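Local structure of botulinum neurotoxin type G (Clostridium botulinum, 3MPP) at residues Tyr240-Gln245 with Leu283-Lys288; Asn249-Tyr254 with Ala264-Phe269; Gln277-Gly282 with Gln421-Asp426. The protein binds nerve cells through its receptor-binding domain, so that the toxin's protease light chain can be delivered into the host cytosol. The protein carries 4 engineered substitutions. All blocks are in the same frame, centred on the assembly; numbering follows the deposited sequence.

All three contacts lie in the C-terminal subdomain of the receptor-binding domain, a beta-trefoil, and range from a local hairpin (interaction 2) to a contact between segments about 140 residues apart (interaction 3). Interactions 1 and 3, about 8 Å apart between centres, reach the same sheet, where strand 239-244 runs between strands 285-289 and 420-423. Interaction 2 belongs to a small three-stranded sheet, about 13 Å from interaction 1 and 10 Å from interaction 3. Along the chain, interaction 2 is nested within the loop closed by interaction 1 and precedes the opening of interaction 3, whose segments alternate with those of interaction 1. The last strand, 420-423, thereby returns to the first part of the subdomain.

Interaction 1 of 3, residues Tyr240-Gln245 with Leu283-Lys288; sequences YYLFNQ and LRFIIK
Tyr240 and Phe285 form an antiparallel hydrogen-bonded pair, joined by Tyr240 N to Phe285 O at 2.9 Å and by Phe285 N to Tyr240 O at 2.8 Å. Their side chains lie on the same face of the sheet. Phe285 has CG anti to its carbonyl carbon (chi1 -67°), which brings the edge of its ring to Tyr240 O, with the oxygen in the ring plane. Leu242, with CG anti to the backbone N (chi1 -164°), brings CD2 to within 3.6 Å of Phe285 CE2, and Ile287 reaches Tyr240 from the other strand, its CD1 lying 3.9 Å from Tyr240 CE2. The hydroxyl at the far end of the Tyr240 ring is bonded to the backbone N of Arg235. The segments 240-244 and 285-288 run at 101° to each other, and a single bridge joins them, in the curled antiparallel sheet of the beta-trefoil subdomain; strand 420-423 pairs with 239-244 as well.

Where the strands part, side chains and water take over. Tyr241 and Arg284 lie alongside each other and point the same way, with Arg284 CG 4.1 Å above one face of the Tyr241 ring, toward its rim, and Arg284 CD 3.7 Å from Tyr241 OH. The arginine chain then bends at chi3, and its guanidinium plane ends at an angle to that of the ring. One water bridges the two ends, 2.8 Å from Tyr241 OH and 3.0 Å from Arg284 NH1, which donates to it from the guanidinium edge. Arg284 NE makes a salt bridge to Asp313, a second partner for the guanidinium. A second water receives the N-H of Leu242 and donates to Leu283 O, spanning a gap too wide for a direct backbone bond.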
loop_
_atom_site.group_PDB
_atom_site.type_symbol
_atom_site.label_atom_id
_atom_site.label_comp_id
_atom_site.label_asym_id
_atom_site.label_seq_id
_atom_site.Cartn_x
_atom_site.Cartn_y
_atom_site.Cartn_z
ATOM N N TYR A 240 8.817 2.039 -12.867
ATOM C CA TYR A 240 8.873 1.449 -11.540
ATOM C C TYR A 240 10.309 1.161 -11.131
ATOM O O TYR A 240 11.070 0.572 -11.906
ATOM C CB TYR A 240 8.172 0.098 -11.534
ATOM C CG TYR A 240 6.665 0.132 -11.637
ATOM C CD1 TYR A 240 5.895 0.871 -10.739
ATOM C CD2 TYR A 240 6.010 -0.618 -12.607
ATOM C CE1 TYR A 240 4.493 0.874 -10.825
ATOM C CE2 TYR A 240 4.617 -0.619 -12.707
ATOM C CZ TYR A 240 3.868 0.124 -11.806
ATOM O OH TYR A 240 2.481 0.115 -11.900
ATOM N N TYR A 241 10.659 1.548 -9.910
ATOM C CA TYR A 241 11.862 1.046 -9.247
ATOM C C TYR A 241 11.500 -0.274 -8.565
ATOM O O TYR A 241 10.321 -0.603 -8.406
ATOM C CB TYR A 241 12.401 2.098 -8.258
ATOM C CG TYR A 241 12.771 3.373 -8.980
ATOM C CD1 TYR A 241 13.982 3.473 -9.658
ATOM C CD2 TYR A 241 11.896 4.455 -9.029
ATOM C CE1 TYR A 241 14.329 4.632 -10.363
ATOM C CE2 TYR A 241 12.229 5.619 -9.733
ATOM C CZ TYR A 241 13.450 5.695 -10.387
ATOM O OH TYR A 241 13.794 6.829 -11.068
ATOM N N LEU A 242 12.507 -1.042 -8.178
ATOM C CA LEU A 242 12.273 -2.412 -7.769
ATOM C C LEU A 242 12.637 -2.595 -6.308
ATOM O O LEU A 242 13.668 -2.104 -5.833
ATOM C CB LEU A 242 13.058 -3.374 -8.675
ATOM C CG LEU A 242 12.722 -4.872 -8.699
ATOM C CD1 LEU A 242 11.234 -5.140 -9.009
ATOM C CD2 LEU A 242 13.626 -5.612 -9.693
ATOM N N PHE A 243 11.752 -3.262 -5.582
ATOM C CA PHE A 243 11.976 -3.538 -4.175
ATOM C C PHE A 243 11.941 -5.048 -3.933
ATOM O O PHE A 243 11.050 -5.733 -4.437
ATOM C CB PHE A 243 10.918 -2.812 -3.336
ATOM C CG PHE A 243 10.908 -3.191 -1.884
ATOM C CD1 PHE A 243 11.721 -2.529 -0.971
ATOM C CD2 PHE A 243 10.050 -4.181 -1.415
ATOM C CE1 PHE A 243 11.705 -2.870 0.376
ATOM C CE2 PHE A 243 10.035 -4.532 -0.050
ATOM C CZ PHE A 243 10.850 -3.873 0.836
ATOM N N ASN A 244 12.913 -5.545 -3.167
ATOM C CA ASN A 244 12.965 -6.957 -2.766
ATOM C C ASN A 244 12.566 -7.178 -1.302
ATOM O O ASN A 244 13.208 -6.657 -0.394
ATOM C CB ASN A 244 14.362 -7.540 -3.023
ATOM C CG ASN A 244 14.389 -9.038 -2.867
ATOM O OD1 ASN A 244 14.471 -9.539 -1.757
ATOM N ND2 ASN A 244 14.299 -9.764 -3.988
ATOM N N GLN A 245 11.524 -7.977 -1.076
ATOM C CA GLN A 245 11.034 -8.225 0.275
ATOM C C GLN A 245 12.057 -8.943 1.168
ATOM O O GLN A 245 12.102 -8.698 2.360
ATOM C CB GLN A 245 9.716 -9.014 0.277
ATOM C CG GLN A 245 9.171 -9.252 1.709
ATOM C CD GLN A 245 7.945 -10.143 1.744
ATOM O OE1 GLN A 245 7.733 -10.955 0.852
ATOM N NE2 GLN A 245 7.114 -9.973 2.768
ATOM N N LEU A 283 17.735 0.352 -11.281
ATOM C CA LEU A 283 17.070 0.104 -12.557
ATOM C C LEU A 283 15.659 0.644 -12.532
ATOM O O LEU A 283 14.930 0.422 -11.575
ATOM C CB LEU A 283 17.013 -1.395 -12.846
ATOM C CG LEU A 283 18.409 -2.039 -12.900
ATOM C CD1 LEU A 283 18.327 -3.557 -12.906
ATOM C CD2 LEU A 283 19.132 -1.526 -14.112
ATOM N N ARG A 284 15.278 1.328 -13.602
ATOM C CA ARG A 284 13.908 1.773 -13.750
ATOM C C ARG A 284 13.230 0.912 -14.820
ATOM O O ARG A 284 13.673 0.877 -15.961
ATOM C CB ARG A 284 13.883 3.252 -14.109
ATOM C CG ARG A 284 12.493 3.881 -14.041
ATOM C CD ARG A 284 12.602 5.374 -14.200
ATOM N NE ARG A 284 13.152 5.749 -15.495
ATOM C CZ ARG A 284 13.469 6.995 -15.840
ATOM N NH1 ARG A 284 13.280 7.995 -14.984
ATOM N NH2 ARG A 284 13.981 7.243 -17.034
ATOM N N PHE A 285 12.190 0.190 -14.423
ATOM C CA PHE A 285 11.539 -0.795 -15.275
ATOM C C PHE A 285 10.239 -0.269 -15.834
ATOM O O PHE A 285 9.567 0.556 -15.209
ATOM C CB PHE A 285 11.187 -2.051 -14.460
ATOM C CG PHE A 285 12.382 -2.827 -13.978
ATOM C CD1 PHE A 285 12.888 -3.880 -14.733
ATOM C CD2 PHE A 285 12.981 -2.523 -12.761
ATOM C CE1 PHE A 285 13.992 -4.609 -14.295
ATOM C CE2 PHE A 285 14.089 -3.248 -12.307
ATOM C CZ PHE A 285 14.593 -4.293 -13.089
ATOM N N ILE A 286 9.867 -0.785 -17.003
ATOM C CA ILE A 286 8.521 -0.600 -17.528
ATOM C C ILE A 286 7.974 -1.973 -17.900
ATOM O O ILE A 286 8.591 -2.701 -18.660
ATOM C CB ILE A 286 8.499 0.306 -18.754
ATOM C CG1 ILE A 286 8.941 1.720 -18.356
ATOM C CG2 ILE A 286 7.102 0.313 -19.392
ATOM C CD1 ILE A 286 9.152 2.646 -19.533
ATOM N N ILE A 287 6.817 -2.319 -17.351
ATOM C CA ILE A 287 6.154 -3.564 -17.703
ATOM C C ILE A 287 5.425 -3.431 -19.038
ATOM O O ILE A 287 4.594 -2.530 -19.218
ATOM C CB ILE A 287 5.185 -4.004 -16.581
ATOM C CG1 ILE A 287 5.922 -4.038 -15.228
ATOM C CG2 ILE A 287 4.603 -5.369 -16.876
ATOM C CD1 ILE A 287 4.987 -4.225 -14.061
ATOM N N LYS A 288 5.731 -4.339 -19.968
ATOM C CA LYS A 288 5.100 -4.348 -21.293
ATOM C C LYS A 288 4.281 -5.624 -21.480
ATOM O O LYS A 288 4.666 -6.699 -21.008
ATOM C CB LYS A 288 6.169 -4.311 -22.412
ATOM C CG LYS A 288 7.152 -3.157 -22.341
ATOM C CD LYS A 288 6.441 -1.803 -22.403
ATOM C CE LYS A 288 5.802 -1.594 -23.768
ATOM N NZ LYS A 288 5.297 -0.194 -23.923
HETATM O O HOH W 1 11.799 8.291 -12.391
HETATM O O HOH W 2 15.252 -0.143 -8.962
#

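Interaction 2 of 3, residues Asn249-Tyr254 with Ala264-Phe269; sequences NIYIKY and APRTNF
Ala264 sits against the ring of Tyr251, and the two residues also form the antiparallel hydrogen-bonded pair of this contact. Tyr251 N donates to Ala264 O at 2.8 Å, and Ala264 N returns a bond to Tyr251 O at 2.9 Å. The tyrosine CG lies between its own backbone N and carbonyl carbon (chi1 63°), a rotation that lays the ring back across the partner strand. Ala264 CB thus stands over one face, 4.1 Å from the centroid of the Tyr251 ring, in a CH-pi contact, while Pro265 O approaches the ring edge 3.4 Å from Tyr251 CE2. The aliphatic CD of Lys253 also meets the alanine methyl group.

Next comes the non-hydrogen-bonded pair of Ile250 and Pro265, a position where proline's lack of an N-H costs no bond to the facing residue. Ile250 CA approaches Ala264 O to 3.1 Å in a CA-H...O contact, and beyond the pair Arg266 N donates to Asn249 O at 3.0 Å.

Arg266 then runs, extended from CG to NE, alongside the backbone of Asn249 and Ile250, and presents one guanidinium face to Ile250 O and Tyr251 CB. That carbonyl is linked to the arginine by water, which donates to Ile250 O at 2.7 Å and accepts from Arg266 NH2 at 3.1 Å. In the second shell, Gln248 O accepts the N-H of NE and Asn278 O one from NH1, so two backbone oxygens fix the group. Asn249 ND2 is bonded to the side-chain oxygen Gln277 OE1. The whole is a beta hairpin of strands 250-255 and 260-270, extended by strand 275-277 into a three-stranded antiparallel sheet within the trefoil subdomain.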
loop_
_atom_site.group_PDB
_atom_site.type_symbol
_atom_site.label_atom_id
_atom_site.label_comp_id
_atom_site.label_asym_id
_atom_site.label_seq_id
_atom_site.Cartn_x
_atom_site.Cartn_y
_atom_site.Cartn_z
ATOM N N ASN A 249 17.150 -3.714 2.127
ATOM C CA ASN A 249 18.032 -2.572 2.340
ATOM C C ASN A 249 19.036 -2.375 1.212
ATOM O O ASN A 249 19.964 -1.579 1.320
ATOM C CB ASN A 249 18.703 -2.670 3.714
ATOM C CG ASN A 249 17.690 -2.906 4.835
ATOM O OD1 ASN A 249 17.752 -3.915 5.542
ATOM N ND2 ASN A 249 16.738 -1.982 4.983
ATOM N N ILE A 250 18.827 -3.105 0.122
ATOM C CA ILE A 250 19.603 -2.920 -1.100
ATOM C C ILE A 250 18.687 -2.593 -2.266
ATOM O O ILE A 250 17.457 -2.716 -2.167
ATOM C CB ILE A 250 20.468 -4.166 -1.438
ATOM C CG1 ILE A 250 19.612 -5.442 -1.536
ATOM C CG2 ILE A 250 21.550 -4.360 -0.367
ATOM C CD1 ILE A 250 18.776 -5.571 -2.809
ATOM N N TYR A 251 19.271 -2.119 -3.362
ATOM C CA TYR A 251 18.522 -2.003 -4.602
ATOM C C TYR A 251 19.333 -2.675 -5.699
ATOM O O TYR A 251 20.512 -3.014 -5.489
ATOM C CB TYR A 251 18.205 -0.536 -4.952
ATOM C CG TYR A 251 19.424 0.327 -5.207
ATOM C CD1 TYR A 251 19.866 0.556 -6.499
ATOM C CD2 TYR A 251 20.123 0.924 -4.150
ATOM C CE1 TYR A 251 20.965 1.341 -6.754
ATOM C CE2 TYR A 251 21.241 1.719 -4.396
ATOM C CZ TYR A 251 21.647 1.921 -5.701
ATOM O OH TYR A 251 22.740 2.692 -5.980
ATOM N N ILE A 252 18.701 -2.874 -6.855
ATOM C CA ILE A 252 19.377 -3.464 -8.011
ATOM C C ILE A 252 19.902 -2.392 -8.976
ATOM O O ILE A 252 19.152 -1.564 -9.486
ATOM C CB ILE A 252 18.470 -4.443 -8.801
ATOM C CG1 ILE A 252 17.700 -5.385 -7.843
ATOM C CG2 ILE A 252 19.326 -5.221 -9.804
ATOM C CD1 ILE A 252 18.615 -6.268 -6.989
ATOM N N LYS A 253 21.198 -2.465 -9.236
ATOM C CA LYS A 253 21.941 -1.483 -10.007
ATOM C C LYS A 253 22.553 -2.178 -11.238
ATOM O O LYS A 253 23.046 -3.291 -11.142
ATOM C CB LYS A 253 23.045 -0.929 -9.102
ATOM C CG LYS A 253 23.908 0.161 -9.665
ATOM C CD LYS A 253 25.037 0.483 -8.685
ATOM C CE LYS A 253 25.793 1.756 -9.073
ATOM N NZ LYS A 253 26.887 1.494 -10.047
ATOM N N TYR A 254 22.508 -1.520 -12.390
ATOM C CA TYR A 254 23.157 -2.025 -13.594
ATOM C C TYR A 254 24.672 -2.073 -13.413
ATOM O O TYR A 254 25.301 -1.095 -13.015
ATOM C CB TYR A 254 22.786 -1.158 -14.794
ATOM C CG TYR A 254 23.361 -1.621 -16.121
ATOM C CD1 TYR A 254 23.001 -2.847 -16.670
ATOM C CD2 TYR A 254 24.243 -0.817 -16.836
ATOM C CE1 TYR A 254 23.514 -3.270 -17.883
ATOM C CE2 TYR A 254 24.766 -1.229 -18.049
ATOM C CZ TYR A 254 24.397 -2.451 -18.570
ATOM O OH TYR A 254 24.908 -2.854 -19.770
ATOM N N ALA A 264 23.212 -2.937 -4.475
ATOM C CA ALA A 264 23.944 -1.858 -3.838
ATOM C C ALA A 264 23.133 -1.424 -2.625
ATOM O O ALA A 264 21.909 -1.523 -2.633
ATOM C CB ALA A 264 24.139 -0.692 -4.816
ATOM N N PRO A 265 23.807 -0.945 -1.568
ATOM C CA PRO A 265 23.071 -0.519 -0.374
ATOM C C PRO A 265 22.230 0.726 -0.657
ATOM O O PRO A 265 22.725 1.657 -1.296
ATOM C CB PRO A 265 24.178 -0.172 0.633
ATOM C CG PRO A 265 25.441 -0.710 0.059
ATOM C CD PRO A 265 25.263 -0.781 -1.424
ATOM N N ARG A 266 20.987 0.746 -0.181
ATOM C CA ARG A 266 20.154 1.944 -0.290
ATOM C C ARG A 266 20.806 3.088 0.481
ATOM O O ARG A 266 21.392 2.886 1.545
ATOM C CB ARG A 266 18.766 1.701 0.307
ATOM C CG ARG A 266 17.893 0.762 -0.496
ATOM C CD ARG A 266 16.475 0.649 0.091
ATOM N NE ARG A 266 15.734 -0.341 -0.685
ATOM C CZ ARG A 266 15.272 -0.113 -1.904
ATOM N NH1 ARG A 266 15.427 1.088 -2.455
ATOM N NH2 ARG A 266 14.654 -1.077 -2.561
ATOM N N THR A 267 20.691 4.292 -0.046
ATOM C CA THR A 267 21.118 5.464 0.700
ATOM C C THR A 267 19.974 5.834 1.613
ATOM O O THR A 267 18.876 5.287 1.493
ATOM C CB THR A 267 21.404 6.644 -0.236
ATOM O OG1 THR A 267 20.299 6.810 -1.141
ATOM C CG2 THR A 267 22.675 6.370 -1.034
ATOM N N ASN A 268 20.217 6.781 2.512
ATOM C CA ASN A 268 19.215 7.132 3.497
ATOM C C ASN A 268 19.193 8.613 3.801
ATOM O O ASN A 268 20.095 9.359 3.423
ATOM C CB ASN A 268 19.479 6.376 4.787
ATOM C CG ASN A 268 20.807 6.735 5.389
ATOM O OD1 ASN A 268 20.993 7.844 5.870
ATOM N ND2 ASN A 268 21.748 5.806 5.349
ATOM N N PHE A 269 18.143 9.027 4.487
ATOM C CA PHE A 269 18.095 10.357 5.066
ATOM C C PHE A 269 17.653 10.225 6.511
ATOM O O PHE A 269 16.707 9.503 6.819
ATOM C CB PHE A 269 17.124 11.272 4.297
ATOM C CG PHE A 269 17.071 12.668 4.857
ATOM C CD1 PHE A 269 17.808 13.690 4.282
ATOM C CD2 PHE A 269 16.336 12.940 5.999
ATOM C CE1 PHE A 269 17.782 14.978 4.815
ATOM C CE2 PHE A 269 16.314 14.213 6.548
ATOM C CZ PHE A 269 17.036 15.240 5.951
HETATM O O HOH W 3 15.095 -4.092 -1.879
#

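Interaction 3 of 3, residues Gln277-Gly282 with Gln421-Asp426; sequences QNLYLG and QFIPVD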
loop_
_atom_site.group_PDB
_atom_site.type_symbol
_atom_site.label_atom_id
_atom_site.label_comp_id
_atom_site.label_asym_id
_atom_site.label_seq_id
_atom_site.Cartn_x
_atom_site.Cartn_y
_atom_site.Cartn_z
ATOM N N GLN A 277 15.211 4.978 4.283
ATOM C CA GLN A 277 16.040 4.702 3.118
ATOM C C GLN A 277 15.335 5.134 1.848
ATOM O O GLN A 277 14.114 5.024 1.747
ATOM C CB GLN A 277 16.424 3.221 3.063
ATOM C CG GLN A 277 17.537 2.891 4.076
ATOM C CD GLN A 277 17.898 1.426 4.067
ATOM O OE1 GLN A 277 17.104 0.583 3.639
ATOM N NE2 GLN A 277 19.090 1.109 4.553
ATOM N N ASN A 278 16.109 5.639 0.888
ATOM C CA ASN A 278 15.575 6.025 -0.426
ATOM C C ASN A 278 15.053 4.842 -1.250
ATOM O O ASN A 278 15.609 3.749 -1.187
ATOM C CB ASN A 278 16.652 6.779 -1.218
ATOM C CG ASN A 278 16.911 8.149 -0.651
ATOM O OD1 ASN A 278 18.042 8.502 -0.293
ATOM N ND2 ASN A 278 15.851 8.922 -0.528
ATOM N N LEU A 279 13.999 5.099 -2.025
ATOM C CA LEU A 279 13.255 4.104 -2.795
ATOM C C LEU A 279 13.463 4.240 -4.287
ATOM O O LEU A 279 13.413 3.255 -5.038
ATOM C CB LEU A 279 11.752 4.274 -2.534
ATOM C CG LEU A 279 11.340 4.135 -1.067
ATOM C CD1 LEU A 279 9.831 4.210 -0.939
ATOM C CD2 LEU A 279 11.866 2.805 -0.506
ATOM N N TYR A 280 13.650 5.471 -4.738
ATOM C CA TYR A 280 13.787 5.703 -6.160
ATOM C C TYR A 280 15.243 5.549 -6.594
ATOM O O TYR A 280 15.897 6.528 -6.918
ATOM C CB TYR A 280 13.279 7.093 -6.518
ATOM C CG TYR A 280 11.895 7.400 -6.021
ATOM C CD1 TYR A 280 10.896 6.440 -6.044
ATOM C CD2 TYR A 280 11.564 8.684 -5.594
ATOM C CE1 TYR A 280 9.599 6.747 -5.624
ATOM C CE2 TYR A 280 10.282 8.989 -5.172
ATOM C CZ TYR A 280 9.305 8.018 -5.190
ATOM O OH TYR A 280 8.027 8.336 -4.760
ATOM N N LEU A 281 15.731 4.314 -6.597
ATOM C CA LEU A 281 17.149 4.018 -6.835
ATOM C C LEU A 281 17.265 2.846 -7.795
ATOM O O LEU A 281 16.407 1.976 -7.793
ATOM C CB LEU A 281 17.829 3.628 -5.519
ATOM C CG LEU A 281 17.897 4.670 -4.396
ATOM C CD1 LEU A 281 18.462 4.023 -3.129
ATOM C CD2 LEU A 281 18.780 5.831 -4.848
ATOM N N GLY A 282 18.322 2.818 -8.603
ATOM C CA GLY A 282 18.606 1.660 -9.440
ATOM C C GLY A 282 17.859 1.574 -10.764
ATOM O O GLY A 282 17.412 2.580 -11.311
ATOM N N GLN A 421 8.364 -5.906 -5.055
ATOM C CA GLN A 421 7.351 -4.872 -5.235
ATOM C C GLN A 421 7.855 -3.825 -6.211
ATOM O O GLN A 421 9.060 -3.556 -6.298
ATOM C CB GLN A 421 6.990 -4.222 -3.893
ATOM C CG GLN A 421 6.405 -5.219 -2.875
ATOM C CD GLN A 421 6.020 -4.553 -1.575
ATOM O OE1 GLN A 421 5.539 -3.420 -1.566
ATOM N NE2 GLN A 421 6.217 -5.261 -0.464
ATOM N N PHE A 422 6.924 -3.244 -6.950
ATOM C CA PHE A 422 7.239 -2.217 -7.927
ATOM C C PHE A 422 6.890 -0.830 -7.365
ATOM O O PHE A 422 5.767 -0.603 -6.890
ATOM C CB PHE A 422 6.466 -2.485 -9.218
ATOM C CG PHE A 422 6.950 -3.724 -9.978
ATOM C CD1 PHE A 422 7.970 -3.630 -10.924
ATOM C CD2 PHE A 422 6.385 -4.969 -9.743
ATOM C CE1 PHE A 422 8.416 -4.753 -11.626
ATOM C CE2 PHE A 422 6.824 -6.112 -10.448
ATOM C CZ PHE A 422 7.843 -5.996 -11.385
ATOM N N ILE A 423 7.840 0.094 -7.439
ATOM C CA ILE A 423 7.681 1.420 -6.832
ATOM C C ILE A 423 7.629 2.529 -7.892
ATOM O O ILE A 423 8.644 2.871 -8.486
ATOM C CB ILE A 423 8.855 1.746 -5.860
ATOM C CG1 ILE A 423 9.158 0.566 -4.938
ATOM C CG2 ILE A 423 8.535 2.992 -5.040
ATOM C CD1 ILE A 423 10.262 0.895 -3.884
ATOM N N PRO A 424 6.431 3.082 -8.145
ATOM C CA PRO A 424 6.352 4.283 -8.978
ATOM C C PRO A 424 6.632 5.537 -8.163
ATOM O O PRO A 424 6.366 5.556 -6.957
ATOM C CB PRO A 424 4.886 4.316 -9.421
ATOM C CG PRO A 424 4.129 3.509 -8.353
ATOM C CD PRO A 424 5.130 2.705 -7.554
ATOM N N VAL A 425 7.142 6.579 -8.816
ATOM C CA VAL A 425 7.287 7.881 -8.174
ATOM C C VAL A 425 5.899 8.398 -7.820
ATOM O O VAL A 425 5.027 8.453 -8.680
ATOM C CB VAL A 425 7.960 8.918 -9.102
ATOM C CG1 VAL A 425 8.044 10.260 -8.389
ATOM C CG2 VAL A 425 9.341 8.442 -9.540
ATOM N N ASP A 426 5.695 8.771 -6.557
ATOM C CA ASP A 426 4.367 9.137 -6.073
ATOM C C ASP A 426 4.490 10.482 -5.372
ATOM O O ASP A 426 5.498 10.737 -4.721
ATOM C CB ASP A 426 3.864 8.067 -5.088
ATOM C CG ASP A 426 2.451 8.329 -4.602
ATOM O OD1 ASP A 426 1.483 8.003 -5.330
ATOM O OD2 ASP A 426 2.303 8.842 -3.476
#
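With CG anti to its carbonyl carbon (chi1 -52°), Tyr280 swings its ring out of the loop and across the chain at Val425, whose own CG2 is likewise anti to the carbonyl carbon. This methyl group stands over the centre of one ring face, 4.2 Å from the centroid of the Tyr280 ring and only 6° off its normal, a clear CH-pi contact. Ile423 meets the same ring at its edge, CG2 lying 3.9 Å from Tyr280 CE1, and sends its other branch to Leu279, with CD1 3.9 Å from Leu279 CB. Tyr280 is the centre of an inverse gamma turn, closed by a weak bond from Leu281 N to Leu279 O; the turn lies in the loop that leads from strand 275-277 to 285-289 of the beta-trefoil and packs there on Ile423 and the residues that follow it. At the far end of the ring, Tyr280 OH accepts the N-H of Asp426 at 3.0 Å and also bonds the carbonyl of Trp429, so two backbone groups fix the end of the ring. The Asp426 carboxylate reaches the N-terminal subdomain through a salt bridge to Arg74 and a hydrogen bond to Asn141.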